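Local coordinates for hypothetical methylmalonyl-CoA decarboxylase alpha subunit (Sulfolobus tokodaii, PDB 1X0U), which is probably the carboxyl transferase subunit of a multi-subunit enzyme, a hexameric protein of the ClpP/crotonase superfamily, at residues S340-A345 against G371-T376. Residues are numbered along the deposited sequence; the frame is centred on the assembly and turned at random.
Sequences SIDIDA and GYVPGT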
loop_
_atom_site.group_PDB
_atom_site.type_symbol
_atom_site.label_atom_id
_atom_site.label_comp_id
_atom_site.label_asym_id
_atom_site.label_seq_id
_atom_site.Cartn_x
_atom_site.Cartn_y
_atom_site.Cartn_z
ATOM N N SER A 340 -36.971 20.627 15.685
ATOM C CA SER A 340 -36.920 19.230 16.076
ATOM C C SER A 340 -36.507 18.425 14.851
ATOM O O SER A 340 -36.960 18.701 13.729
ATOM C CB SER A 340 -38.289 18.761 16.562
ATOM O OG SER A 340 -38.737 19.544 17.655
ATOM N N ILE A 341 -35.640 17.444 15.060
ATOM C CA ILE A 341 -35.182 16.621 13.959
ATOM C C ILE A 341 -36.255 15.582 13.665
ATOM O O ILE A 341 -36.994 15.152 14.557
ATOM C CB ILE A 341 -33.805 15.976 14.278
ATOM C CG1 ILE A 341 -33.632 14.680 13.494
ATOM C CG2 ILE A 341 -33.664 15.767 15.771
ATOM C CD1 ILE A 341 -33.481 14.881 12.038
ATOM N N ASP A 342 -36.323 15.188 12.400
ATOM C CA ASP A 342 -37.338 14.268 11.915
ATOM C C ASP A 342 -36.761 13.201 10.968
ATOM O O ASP A 342 -35.603 13.280 10.592
ATOM C CB ASP A 342 -38.369 15.126 11.189
ATOM C CG ASP A 342 -39.563 14.369 10.786
ATOM O OD1 ASP A 342 -40.074 13.610 11.637
ATOM O OD2 ASP A 342 -39.991 14.547 9.628
ATOM N N ILE A 343 -37.576 12.213 10.589
ATOM C CA ILE A 343 -37.146 11.153 9.663
ATOM C C ILE A 343 -36.630 11.729 8.342
ATOM O O ILE A 343 -35.526 11.406 7.890
ATOM C CB ILE A 343 -38.303 10.197 9.326
ATOM C CG1 ILE A 343 -38.584 9.275 10.506
ATOM C CG2 ILE A 343 -37.958 9.364 8.105
ATOM C CD1 ILE A 343 -39.744 8.320 10.264
ATOM N N ASP A 344 -37.445 12.576 7.719
ATOM C CA ASP A 344 -37.076 13.196 6.457
ATOM C C ASP A 344 -35.814 14.033 6.602
ATOM O O ASP A 344 -34.917 13.978 5.764
ATOM C CB ASP A 344 -38.216 14.092 5.952
ATOM C CG ASP A 344 -39.422 13.299 5.471
ATOM O OD1 ASP A 344 -40.449 13.925 5.135
ATOM O OD2 ASP A 344 -39.349 12.061 5.421
ATOM N N ALA A 345 -35.756 14.813 7.676
ATOM C CA ALA A 345 -34.626 15.695 7.940
ATOM C C ALA A 345 -33.364 14.895 8.220
ATOM O O ALA A 345 -32.279 15.247 7.758
ATOM C CB ALA A 345 -34.952 16.607 9.112
ATOM N N GLY A 371 -34.791 18.266 20.077
ATOM C CA GLY A 371 -34.924 16.820 20.029
ATOM C C GLY A 371 -35.592 16.362 18.745
ATOM O O GLY A 371 -35.442 17.003 17.720
ATOM N N TYR A 372 -36.341 15.264 18.805
ATOM C CA TYR A 372 -37.007 14.720 17.624
ATOM C C TYR A 372 -38.516 14.893 17.662
ATOM O O TYR A 372 -39.087 15.111 18.722
ATOM C CB TYR A 372 -36.669 13.227 17.471
ATOM C CG TYR A 372 -35.186 12.967 17.296
ATOM C CD1 TYR A 372 -34.294 13.153 18.361
ATOM C CD2 TYR A 372 -34.657 12.640 16.040
ATOM C CE1 TYR A 372 -32.916 13.036 18.169
ATOM C CE2 TYR A 372 -33.294 12.521 15.845
ATOM C CZ TYR A 372 -32.429 12.729 16.909
ATOM O OH TYR A 372 -31.077 12.701 16.696
ATOM N N VAL A 373 -39.154 14.803 16.495
ATOM C CA VAL A 373 -40.609 14.915 16.392
ATOM C C VAL A 373 -41.211 13.641 16.967
ATOM O O VAL A 373 -40.941 12.549 16.485
ATOM C CB VAL A 373 -41.058 15.066 14.926
ATOM C CG1 VAL A 373 -42.576 14.940 14.825
ATOM C CG2 VAL A 373 -40.597 16.409 14.385
ATOM N N PRO A 374 -42.054 13.770 18.003
ATOM C CA PRO A 374 -42.671 12.593 18.628
ATOM C C PRO A 374 -43.889 12.041 17.878
ATOM O O PRO A 374 -44.301 12.580 16.847
ATOM C CB PRO A 374 -43.026 13.113 20.016
ATOM C CG PRO A 374 -43.508 14.530 19.694
ATOM C CD PRO A 374 -42.504 15.020 18.649
ATOM N N GLY A 375 -44.454 10.954 18.403
ATOM C CA GLY A 375 -45.632 10.363 17.794
ATOM C C GLY A 375 -45.472 8.981 17.194
ATOM O O GLY A 375 -44.397 8.615 16.708
ATOM N N THR A 376 -46.559 8.216 17.226
ATOM C CA THR A 376 -46.572 6.861 16.683
ATOM C C THR A 376 -46.249 6.851 15.194
ATOM O O THR A 376 -45.778 5.854 14.666
ATOM C CB THR A 376 -47.940 6.191 16.899
ATOM O OG1 THR A 376 -48.964 7.000 16.312
ATOM C CG2 THR A 376 -48.220 6.025 18.397
HETATM O O HOH W 1 -38.164 17.821 19.659
#
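The side chain of Ile341 runs alongside that of Tyr372, and the backbones of the two residues form a single parallel bridge. Ile341 N donates to Gly371 O at 2.7 Å. Val373 N returns the link to Ile341 O at 2.9 Å. Tyr372 is thus straddled by the two bonds, and Ile341 O takes a further CA-H...O contact from Tyr372 CA at 3.1 Å.

Along the Ile341 side chain, CB sits 3.8 Å from Tyr372 CE2. With CG1 anti to the backbone N (chi1 154°), the other branch, CG2, stays on the N side and comes to rest above the centre of the tyrosine ring, a CH-pi contact over the face, although its modelled closeness is doubtful. CG1 meets the CD2–CE2 side of the same ring. At the tip, CD1 reaches beyond it, 4.5 Å from Tyr372 CE2. The side chains of Met390 and Ala413 pack on Ile341, while Ile383 of the same chain and Val200 of a neighbouring subunit pack on Tyr372.

At the other side of the bridge, Ser340 CB touches Val373 CG2 at 3.9 Å, and Ser340 OG, also hydrogen-bonded to Phe337 O, accepts from a water that donates in turn to Tyr372 O. Asp342, the N-cap residue of helix 343-358, turns its OD1 to Val373 CB at 3.7 Å.

The bridge joins the loops that follow the neighbouring parallel strands 325-332 and 363-369, where helices 343-358 and 376-380 begin. Helix 343-358 leads from strand 325-332 to its parallel neighbour 363-369, a beta-alpha-beta crossover as in the crotonase fold.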